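PDB 5X55: probable uracil-DNA glycosylase from Acanthamoeba polyphaga mimivirus, which belongs to the uracil-DNA glycosylase superfamily, with a four-stranded parallel sheet set among helices at its centre. Local coordinates for residues F111-C121 / L158-E169; F172-P180 / W246-I254. One frame throughout, in Å; residues are numbered along the deposited sequence.

The two contacts follow one another in series along the chain: contact 1 closes at Glu-169 before contact 2 opens at Phe-172. Their centres are nonetheless about 23 Å apart. Contact 1 lies about 20 Å from the centre of the chain and joins helix 114-117 to the end of helix 146-159 and to strand 164-165, which pairs antiparallel with strand 260-261. Contact 2, about 9 Å from the centre, sets helix 173-177 against helix 244-248 and strand 251-255, an outermost strand of the four-stranded parallel sheet. The chain therefore runs from a partly buried peripheral packing directly into the central core, with no further touch between the two.

Contact 1 (F111-C121 / L158-E169); sequences FKSWIECFPDC and LEKRQRIVPYPE
The indole of Trp-114 is clamped on both faces. Ile-164 CG2 lies 3.7 Å from the centroid of its five-membered ring on one side, and Pro-168 CD lies 3.5 Å from the same centroid on the opposite side; both are CH-pi contacts. At the edge, nearly in the ring plane, Pro-166 O accepts from Trp-114 NE1 at 2.8 Å with an N-H...O angle of 169°. The indole swings beside its own backbone N (chi1 -76°), which carries it off helix 114-117 into this slot. A third CH-pi contact places Ser-113 CA, at the N-cap of that helix, almost exactly above the middle of the Tyr-167 ring, 3.7 Å from its centroid. Ile-115 CD1 lies over one face of the Arg-161 guanidinium, off its centre, 3.6 Å above the plane.

Leu-158 packs against the base of the Trp-114 side chain: its CD1 lies 3.8 Å from Trp-114 CB, the two side chains crossing at about a right angle, while its CB meets Cys-121 SG. Cys-117 SG comes 3.4 Å from Pro-168 CG, extending the apolar surface around the proline.

Polar links sit around this packing. A water accepts from Trp-114 N and donates to Ile-164 O, bridging the start of the helix to strand 164-165. Just before the N-cap of helix 114-117, Lys-112 N donates to Glu-169 OE2 at 3.3 Å, while Glu-169 OE1 forms a salt bridge with Arg-96.

The chemistry is thus mainly apolar and CH-pi, with the buried indole N-H satisfied by a nearly straight bond that, with the groups on both faces, helps to fix the ring's rotation. For Glu-169, a backbone N-H and a water on OE2 and Arg-96 on OE1 would probably favour the ionised carboxylate.

Contact 2 (F172-P180 / W246-I254); sequences FNTMNVLPP and WILQGTFMI
Helix 173-177 packs along the edge of the central parallel sheet, at strand 251-254. Thr-174, Val-177 and Leu-178 provide most of the surface that segment 172-180 contributes. The axes of helix 173-177 and strand 251-254 approach to 8.2 Å and run nearly antiparallel, at 159°. Just before the strand, Gly-250, with positive phi, is the C-prime residue of a Schellman motif ending helix 244-248; it also has backbone hydrogen bonds with Lys-184 and Val-185.

The apolar contacts form two groups. Val-177 CG1 reaches both Ile-247 CG2, at 3.9 Å, and Leu-248 CD2, at 3.8 Å, the side chains meeting at about a right angle. Around the Phe-252 ring, Met-175 CG and Leu-178 CD1 come in at the edge, the former 3.7 Å from Phe-252 CZ, while Thr-174 CG2 approaches Phe-252 CD1 obliquely at 3.5 Å.

A second kind of packing sets side chain against backbone: Leu-178 CD1 lies 3.5 Å from Gly-250 CA, and its CG lies 3.4 Å from Ile-247 O.

One hydrogen bond crosses the contact. Thr-174 OG1 sits beside the backbone N (chi1 -53°) and faces the Met-253 carbonyl, while CG2, anti to that N, meets the Phe-252 ring. Gly-206 O is a second partner of this hydroxyl, whose one proton is probably shared. Thr-174 OG1 donates to Met-253 O at 2.8 Å, coming from 47° above the carbonyl plane.

Contact 1 (F111-C121 / L158-E169)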
loop_
_atom_site.group_PDB
_atom_site.type_symbol
_atom_site.label_atom_id
_atom_site.label_comp_id
_atom_site.label_asym_id
_atom_site.label_seq_id
_atom_site.Cartn_x
_atom_site.Cartn_y
_atom_site.Cartn_z
ATOM N N PHE A 111 9.134 17.354 3.792
ATOM C CA PHE A 111 7.687 17.303 3.883
ATOM C C PHE A 111 7.231 17.840 5.230
ATOM O O PHE A 111 7.876 17.622 6.255
ATOM C CB PHE A 111 7.208 15.871 3.658
ATOM C CG PHE A 111 7.708 15.298 2.376
ATOM C CD1 PHE A 111 7.028 15.525 1.194
ATOM C CD2 PHE A 111 8.903 14.593 2.334
ATOM C CE1 PHE A 111 7.511 15.025 0.001
ATOM C CE2 PHE A 111 9.382 14.097 1.142
ATOM C CZ PHE A 111 8.683 14.314 -0.023
ATOM N N LYS A 112 6.128 18.580 5.215
ATOM C CA LYS A 112 5.564 19.095 6.450
ATOM C C LYS A 112 4.811 17.999 7.203
ATOM O O LYS A 112 4.207 17.104 6.601
ATOM C CB LYS A 112 4.619 20.253 6.141
ATOM C CG LYS A 112 5.291 21.472 5.546
ATOM C CD LYS A 112 4.395 22.132 4.493
ATOM C CE LYS A 112 3.041 22.550 5.065
ATOM N NZ LYS A 112 2.056 22.949 3.989
ATOM N N SER A 113 4.812 18.097 8.533
ATOM C CA SER A 113 4.014 17.194 9.350
ATOM C C SER A 113 2.544 17.604 9.316
ATOM O O SER A 113 2.166 18.631 8.756
ATOM C CB SER A 113 4.531 17.161 10.794
ATOM O OG SER A 113 4.244 18.374 11.479
ATOM N N TRP A 114 1.701 16.790 9.949
ATOM C CA TRP A 114 0.272 17.081 9.980
ATOM C C TRP A 114 -0.021 18.427 10.635
ATOM O O TRP A 114 -0.790 19.234 10.095
ATOM C CB TRP A 114 -0.469 15.954 10.686
ATOM C CG TRP A 114 -0.596 14.762 9.799
ATOM C CD1 TRP A 114 0.384 13.850 9.503
ATOM C CD2 TRP A 114 -1.751 14.367 9.057
ATOM N NE1 TRP A 114 -0.096 12.910 8.626
ATOM C CE2 TRP A 114 -1.408 13.193 8.346
ATOM C CE3 TRP A 114 -3.048 14.883 8.930
ATOM C CZ2 TRP A 114 -2.312 12.528 7.513
ATOM C CZ3 TRP A 114 -3.950 14.218 8.105
ATOM C CH2 TRP A 114 -3.571 13.050 7.403
ATOM N N ILE A 115 0.581 18.691 11.800
ATOM C CA ILE A 115 0.296 19.946 12.492
ATOM C C ILE A 115 0.861 21.152 11.732
ATOM O O ILE A 115 0.392 22.279 11.928
ATOM C CB ILE A 115 0.801 19.882 13.954
ATOM C CG1 ILE A 115 0.221 21.036 14.774
ATOM C CG2 ILE A 115 2.319 19.879 14.030
ATOM C CD1 ILE A 115 -1.309 21.070 14.784
ATOM N N GLU A 116 1.825 20.947 10.834
ATOM C CA GLU A 116 2.287 22.051 9.994
ATOM C C GLU A 116 1.336 22.323 8.826
ATOM O O GLU A 116 1.049 23.491 8.533
ATOM C CB GLU A 116 3.708 21.769 9.501
ATOM C CG GLU A 116 4.633 21.364 10.648
ATOM C CD GLU A 116 6.096 21.209 10.246
ATOM O OE1 GLU A 116 6.980 21.644 11.014
ATOM O OE2 GLU A 116 6.369 20.645 9.170
ATOM N N CYS A 117 0.825 21.267 8.159
ATOM C CA CYS A 117 -0.138 21.441 7.064
ATOM C C CYS A 117 -1.486 21.938 7.552
ATOM O O CYS A 117 -2.220 22.572 6.787
ATOM C CB CYS A 117 -0.386 20.130 6.307
ATOM S SG CYS A 117 1.039 19.455 5.497
ATOM N N PHE A 118 -1.865 21.601 8.776
ATOM C CA PHE A 118 -3.166 21.977 9.322
ATOM C C PHE A 118 -2.950 22.569 10.705
ATOM O O PHE A 118 -3.269 21.936 11.716
ATOM C CB PHE A 118 -4.128 20.791 9.385
ATOM C CG PHE A 118 -4.318 20.077 8.069
ATOM C CD1 PHE A 118 -5.079 20.646 7.059
ATOM C CD2 PHE A 118 -3.750 18.824 7.854
ATOM C CE1 PHE A 118 -5.264 19.991 5.854
ATOM C CE2 PHE A 118 -3.933 18.159 6.659
ATOM C CZ PHE A 118 -4.694 18.744 5.652
ATOM N N PRO A 119 -2.427 23.799 10.780
ATOM C CA PRO A 119 -2.101 24.379 12.092
ATOM C C PRO A 119 -3.277 24.396 13.048
ATOM O O PRO A 119 -3.081 24.276 14.264
ATOM C CB PRO A 119 -1.641 25.803 11.746
ATOM C CG PRO A 119 -1.290 25.770 10.314
ATOM C CD PRO A 119 -2.179 24.743 9.678
ATOM N N ASP A 120 -4.497 24.518 12.528
ATOM C CA ASP A 120 -5.702 24.603 13.336
ATOM C C ASP A 120 -6.539 23.331 13.257
ATOM O O ASP A 120 -7.737 23.355 13.555
ATOM C CB ASP A 120 -6.507 25.835 12.915
ATOM C CG ASP A 120 -5.692 27.132 13.035
ATOM O OD1 ASP A 120 -5.169 27.421 14.139
ATOM O OD2 ASP A 120 -5.537 27.843 12.018
ATOM N N CYS A 121 -5.916 22.220 12.848
ATOM C CA CYS A 121 -6.513 20.884 12.863
ATOM C C CYS A 121 -7.704 20.773 11.920
ATOM O O CYS A 121 -8.596 19.958 12.125
ATOM C CB CYS A 121 -6.898 20.470 14.282
ATOM S SG CYS A 121 -5.508 20.723 15.419
ATOM N N LEU A 158 -5.090 15.257 15.638
ATOM C CA LEU A 158 -4.251 16.457 15.607
ATOM C C LEU A 158 -4.453 17.336 16.832
ATOM O O LEU A 158 -3.499 17.985 17.289
ATOM C CB LEU A 158 -4.524 17.282 14.355
ATOM C CG LEU A 158 -3.462 17.078 13.291
ATOM C CD1 LEU A 158 -3.678 15.705 12.681
ATOM C CD2 LEU A 158 -3.495 18.194 12.236
ATOM N N GLU A 159 -5.687 17.391 17.363
ATOM C CA GLU A 159 -5.946 18.175 18.572
ATOM C C GLU A 159 -5.194 17.626 19.779
ATOM O O GLU A 159 -4.760 18.403 20.637
ATOM C CB GLU A 159 -7.448 18.259 18.851
ATOM C CG GLU A 159 -8.114 19.505 18.259
ATOM C CD GLU A 159 -7.699 20.788 18.974
ATOM O OE1 GLU A 159 -6.737 21.449 18.526
ATOM O OE2 GLU A 159 -8.334 21.129 20.000
ATOM N N LYS A 160 -5.006 16.311 19.854
ATOM C CA LYS A 160 -4.193 15.717 20.907
ATOM C C LYS A 160 -2.708 15.706 20.583
ATOM O O LYS A 160 -1.940 15.093 21.330
ATOM C CB LYS A 160 -4.657 14.294 21.198
ATOM C CG LYS A 160 -6.140 14.197 21.441
ATOM C CD LYS A 160 -6.563 12.777 21.713
ATOM C CE LYS A 160 -7.932 12.744 22.385
ATOM N NZ LYS A 160 -8.296 11.367 22.837
ATOM N N ARG A 161 -2.296 16.339 19.481
ATOM C CA ARG A 161 -0.884 16.458 19.102
ATOM C C ARG A 161 -0.221 15.106 18.825
ATOM O O ARG A 161 0.984 14.950 19.044
ATOM C CB ARG A 161 -0.089 17.223 20.163
ATOM C CG ARG A 161 -0.594 18.627 20.436
ATOM C CD ARG A 161 -0.356 19.574 19.261
ATOM N NE ARG A 161 -1.404 20.565 19.089
ATOM C CZ ARG A 161 -1.270 21.768 18.536
ATOM N NH1 ARG A 161 -0.092 22.138 18.063
ATOM N NH2 ARG A 161 -2.310 22.577 18.435
ATOM N N GLN A 162 -0.970 14.122 18.316
ATOM C CA GLN A 162 -0.372 12.846 17.926
ATOM C C GLN A 162 0.408 12.993 16.628
ATOM O O GLN A 162 -0.041 13.667 15.697
ATOM C CB GLN A 162 -1.451 11.785 17.756
ATOM C CG GLN A 162 -2.212 11.500 19.033
ATOM C CD GLN A 162 -3.308 10.481 18.833
ATOM O OE1 GLN A 162 -3.637 10.117 17.700
ATOM N NE2 GLN A 162 -3.883 10.006 19.941
ATOM N N ARG A 163 1.565 12.324 16.550
ATOM C CA ARG A 163 2.437 12.409 15.371
ATOM C C ARG A 163 2.006 11.366 14.343
ATOM O O ARG A 163 2.589 10.287 14.209
ATOM C CB ARG A 163 3.899 12.221 15.766
ATOM C CG ARG A 163 4.234 12.817 17.105
ATOM C CD ARG A 163 5.667 12.989 17.315
ATOM N NE ARG A 163 6.107 14.282 16.842
ATOM C CZ ARG A 163 7.201 14.556 16.165
ATOM N NH1 ARG A 163 8.022 13.601 15.876
ATOM N NH2 ARG A 163 7.421 15.797 15.792
ATOM N N ILE A 164 0.967 11.716 13.593
ATOM C CA ILE A 164 0.469 10.845 12.542
ATOM C C ILE A 164 1.521 10.682 11.455
ATOM O O ILE A 164 2.188 11.647 11.070
ATOM C CB ILE A 164 -0.830 11.429 11.979
ATOM C CG1 ILE A 164 -1.866 11.542 13.106
ATOM C CG2 ILE A 164 -1.296 10.616 10.784
ATOM C CD1 ILE A 164 -3.207 12.110 12.663
ATOM N N VAL A 165 1.703 9.446 10.992
ATOM C CA VAL A 165 2.572 9.109 9.868
ATOM C C VAL A 165 1.738 8.269 8.906
ATOM O O VAL A 165 0.791 7.595 9.344
ATOM C CB VAL A 165 3.840 8.364 10.321
ATOM C CG1 VAL A 165 4.682 9.241 11.244
ATOM C CG2 VAL A 165 3.479 7.013 11.000
ATOM N N PRO A 166 1.990 8.321 7.588
ATOM C CA PRO A 166 2.948 9.222 6.936
ATOM C C PRO A 166 2.461 10.672 6.947
ATOM O O PRO A 166 1.293 10.895 7.263
ATOM C CB PRO A 166 3.010 8.683 5.504
ATOM C CG PRO A 166 1.622 8.142 5.275
ATOM C CD PRO A 166 1.254 7.500 6.606
ATOM N N TYR A 167 3.345 11.622 6.613
ATOM C CA TYR A 167 2.978 13.029 6.543
ATOM C C TYR A 167 1.962 13.251 5.423
ATOM O O TYR A 167 1.861 12.443 4.492
ATOM C CB TYR A 167 4.220 13.889 6.333
ATOM C CG TYR A 167 5.110 13.976 7.565
ATOM C CD1 TYR A 167 4.696 13.450 8.783
ATOM C CD2 TYR A 167 6.354 14.594 7.511
ATOM C CE1 TYR A 167 5.489 13.531 9.893
ATOM C CE2 TYR A 167 7.161 14.677 8.627
ATOM C CZ TYR A 167 6.722 14.140 9.814
ATOM O OH TYR A 167 7.511 14.206 10.930
ATOM N N PRO A 168 1.170 14.327 5.513
ATOM C CA PRO A 168 -0.007 14.425 4.640
ATOM C C PRO A 168 0.332 14.592 3.166
ATOM O O PRO A 168 -0.441 14.140 2.320
ATOM C CB PRO A 168 -0.776 15.633 5.205
ATOM C CG PRO A 168 0.119 16.295 6.138
ATOM C CD PRO A 168 1.184 15.366 6.560
ATOM N N GLU A 169 1.466 15.197 2.822
ATOM C CA GLU A 169 1.817 15.247 1.413
ATOM C C GLU A 169 2.220 13.883 0.875
ATOM O O GLU A 169 2.326 13.727 -0.347
ATOM C CB GLU A 169 2.947 16.251 1.173
ATOM C CG GLU A 169 2.625 17.683 1.622
ATOM C CD GLU A 169 3.798 18.645 1.405
ATOM O OE1 GLU A 169 3.915 19.195 0.277
ATOM O OE2 GLU A 169 4.611 18.830 2.347
HETATM O O HOH W 1 3.633 16.620 4.252
HETATM O O HOH W 2 2.636 14.450 11.862
#

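Contact 2 (F172-P180 / W246-I254)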
loop_
_atom_site.group_PDB
_atom_site.type_symbol
_atom_site.label_atom_id
_atom_site.label_comp_id
_atom_site.label_asym_id
_atom_site.label_seq_id
_atom_site.Cartn_x
_atom_site.Cartn_y
_atom_site.Cartn_z
ATOM N N PHE A 172 -1.411 10.001 0.268
ATOM C CA PHE A 172 -2.018 9.344 -0.880
ATOM C C PHE A 172 -0.989 9.124 -1.991
ATOM O O PHE A 172 -1.325 9.166 -3.178
ATOM C CB PHE A 172 -3.206 10.160 -1.390
ATOM C CG PHE A 172 -4.395 10.189 -0.456
ATOM C CD1 PHE A 172 -4.867 9.029 0.141
ATOM C CD2 PHE A 172 -5.058 11.391 -0.194
ATOM C CE1 PHE A 172 -5.989 9.059 1.004
ATOM C CE2 PHE A 172 -6.167 11.439 0.659
ATOM C CZ PHE A 172 -6.639 10.255 1.256
ATOM N N ASN A 173 0.263 8.883 -1.592
ATOM C CA ASN A 173 1.406 8.847 -2.504
ATOM C C ASN A 173 1.176 7.930 -3.702
ATOM O O ASN A 173 1.399 8.323 -4.859
ATOM C CB ASN A 173 2.643 8.393 -1.727
ATOM C CG ASN A 173 3.905 9.062 -2.196
ATOM O OD1 ASN A 173 3.880 9.977 -3.022
ATOM N ND2 ASN A 173 5.027 8.626 -1.648
ATOM N N THR A 174 0.765 6.687 -3.446
ATOM C CA THR A 174 0.594 5.739 -4.544
ATOM C C THR A 174 -0.482 6.202 -5.517
ATOM O O THR A 174 -0.338 6.030 -6.732
ATOM C CB THR A 174 0.270 4.351 -4.006
ATOM O OG1 THR A 174 1.266 3.986 -3.045
ATOM C CG2 THR A 174 0.314 3.338 -5.139
ATOM N N MET A 175 -1.556 6.807 -5.008
ATOM C CA MET A 175 -2.604 7.339 -5.884
ATOM C C MET A 175 -2.127 8.563 -6.646
ATOM O O MET A 175 -2.551 8.790 -7.782
ATOM C CB MET A 175 -3.862 7.685 -5.074
ATOM C CG MET A 175 -4.524 6.440 -4.443
ATOM S SD MET A 175 -5.589 6.741 -3.020
ATOM C CE MET A 175 -6.958 7.592 -3.811
ATOM N N ASN A 176 -1.257 9.367 -6.040
ATOM C CA ASN A 176 -0.741 10.526 -6.751
ATOM C C ASN A 176 0.225 10.114 -7.850
ATOM O O ASN A 176 0.335 10.813 -8.863
ATOM C CB ASN A 176 -0.102 11.501 -5.762
ATOM C CG ASN A 176 -1.153 12.226 -4.922
ATOM O OD1 ASN A 176 -2.215 12.574 -5.438
ATOM N ND2 ASN A 176 -0.878 12.428 -3.630
ATOM N N VAL A 177 0.910 8.979 -7.691
ATOM C CA VAL A 177 1.710 8.474 -8.803
ATOM C C VAL A 177 0.823 7.827 -9.862
ATOM O O VAL A 177 1.018 8.049 -11.052
ATOM C CB VAL A 177 2.790 7.489 -8.318
ATOM C CG1 VAL A 177 3.505 6.897 -9.523
ATOM C CG2 VAL A 177 3.780 8.165 -7.406
ATOM N N LEU A 178 -0.163 7.025 -9.461
ATOM C CA LEU A 178 -0.875 6.146 -10.399
ATOM C C LEU A 178 -2.340 6.495 -10.537
ATOM O O LEU A 178 -3.123 6.223 -9.605
ATOM C CB LEU A 178 -0.776 4.695 -9.952
ATOM C CG LEU A 178 0.410 3.866 -10.399
ATOM C CD1 LEU A 178 0.203 2.433 -9.891
ATOM C CD2 LEU A 178 0.494 3.945 -11.911
ATOM N N PRO A 179 -2.781 7.035 -11.667
ATOM C CA PRO A 179 -4.215 7.099 -11.924
ATOM C C PRO A 179 -4.804 5.710 -11.946
ATOM O O PRO A 179 -4.111 4.721 -12.271
ATOM C CB PRO A 179 -4.300 7.788 -13.295
ATOM C CG PRO A 179 -2.956 7.644 -13.891
ATOM C CD PRO A 179 -1.991 7.629 -12.760
ATOM N N PRO A 180 -6.084 5.561 -11.579
ATOM C CA PRO A 180 -6.668 4.209 -11.485
ATOM C C PRO A 180 -6.579 3.420 -12.781
ATOM O O PRO A 180 -6.379 2.198 -12.747
ATOM C CB PRO A 180 -8.128 4.474 -11.084
ATOM C CG PRO A 180 -8.380 5.912 -11.363
ATOM C CD PRO A 180 -7.057 6.632 -11.305
ATOM N N TRP A 246 8.739 0.242 -9.085
ATOM C CA TRP A 246 7.592 -0.635 -9.286
ATOM C C TRP A 246 6.306 0.160 -9.376
ATOM O O TRP A 246 5.419 -0.162 -10.178
ATOM C CB TRP A 246 7.485 -1.652 -8.144
ATOM C CG TRP A 246 8.666 -2.522 -7.973
ATOM C CD1 TRP A 246 9.763 -2.608 -8.795
ATOM C CD2 TRP A 246 8.893 -3.439 -6.902
ATOM N NE1 TRP A 246 10.648 -3.522 -8.299
ATOM C CE2 TRP A 246 10.140 -4.046 -7.132
ATOM C CE3 TRP A 246 8.156 -3.804 -5.767
ATOM C CZ2 TRP A 246 10.680 -4.987 -6.261
ATOM C CZ3 TRP A 246 8.682 -4.747 -4.905
ATOM C CH2 TRP A 246 9.937 -5.326 -5.155
ATOM N N ILE A 247 6.170 1.178 -8.531
ATOM C CA ILE A 247 4.917 1.914 -8.462
ATOM C C ILE A 247 4.719 2.724 -9.725
ATOM O O ILE A 247 3.608 2.777 -10.270
ATOM C CB ILE A 247 4.897 2.788 -7.198
ATOM C CG1 ILE A 247 4.959 1.894 -5.953
ATOM C CG2 ILE A 247 3.672 3.741 -7.173
ATOM C CD1 ILE A 247 5.397 2.654 -4.732
ATOM N N LEU A 248 5.796 3.334 -10.238
ATOM C CA LEU A 248 5.694 4.106 -11.477
ATOM C C LEU A 248 5.236 3.247 -12.650
ATOM O O LEU A 248 4.643 3.770 -13.600
ATOM C CB LEU A 248 7.034 4.756 -11.792
ATOM C CG LEU A 248 7.374 5.951 -10.904
ATOM C CD1 LEU A 248 8.885 6.126 -10.762
ATOM C CD2 LEU A 248 6.716 7.228 -11.454
ATOM N N GLN A 249 5.490 1.935 -12.599
ATOM C CA GLN A 249 5.119 0.997 -13.655
ATOM C C GLN A 249 3.773 0.325 -13.410
ATOM O O GLN A 249 3.453 -0.664 -14.080
ATOM C CB GLN A 249 6.201 -0.074 -13.827
ATOM C CG GLN A 249 7.595 0.470 -14.242
ATOM C CD GLN A 249 8.649 -0.621 -14.264
ATOM O OE1 GLN A 249 8.674 -1.467 -15.162
ATOM N NE2 GLN A 249 9.495 -0.640 -13.242
ATOM N N GLY A 250 2.979 0.827 -12.472
ATOM C CA GLY A 250 1.639 0.326 -12.273
ATOM C C GLY A 250 1.442 -0.634 -11.117
ATOM O O GLY A 250 0.391 -1.278 -11.054
ATOM N N THR A 251 2.398 -0.741 -10.194
ATOM C CA THR A 251 2.211 -1.538 -8.987
ATOM C C THR A 251 1.580 -0.646 -7.914
ATOM O O THR A 251 2.244 0.235 -7.354
ATOM C CB THR A 251 3.529 -2.146 -8.513
ATOM O OG1 THR A 251 4.267 -2.627 -9.643
ATOM C CG2 THR A 251 3.242 -3.331 -7.588
ATOM N N PHE A 252 0.300 -0.885 -7.618
ATOM C CA PHE A 252 -0.483 -0.044 -6.705
ATOM C C PHE A 252 -0.313 -0.586 -5.288
ATOM O O PHE A 252 -1.074 -1.433 -4.822
ATOM C CB PHE A 252 -1.946 -0.032 -7.134
ATOM C CG PHE A 252 -2.818 0.965 -6.404
ATOM C CD1 PHE A 252 -2.686 2.329 -6.633
ATOM C CD2 PHE A 252 -3.820 0.531 -5.548
ATOM C CE1 PHE A 252 -3.509 3.248 -5.999
ATOM C CE2 PHE A 252 -4.653 1.449 -4.904
ATOM C CZ PHE A 252 -4.492 2.816 -5.132
ATOM N N MET A 253 0.689 -0.083 -4.591
ATOM C CA MET A 253 1.095 -0.620 -3.296
ATOM C C MET A 253 0.603 0.339 -2.228
ATOM O O MET A 253 1.241 1.355 -1.959
ATOM C CB MET A 253 2.610 -0.791 -3.225
ATOM C CG MET A 253 3.219 -1.573 -4.396
ATOM S SD MET A 253 5.001 -1.834 -4.172
ATOM C CE MET A 253 4.947 -2.990 -2.788
ATOM N N ILE A 254 -0.525 0.002 -1.605
ATOM C CA ILE A 254 -1.114 0.812 -0.548
ATOM C C ILE A 254 -1.243 -0.026 0.723
ATOM O O ILE A 254 -1.233 -1.259 0.695
ATOM C CB ILE A 254 -2.495 1.365 -0.954
ATOM C CG1 ILE A 254 -3.437 0.205 -1.285
ATOM C CG2 ILE A 254 -2.385 2.306 -2.131
ATOM C CD1 ILE A 254 -4.891 0.592 -1.318
#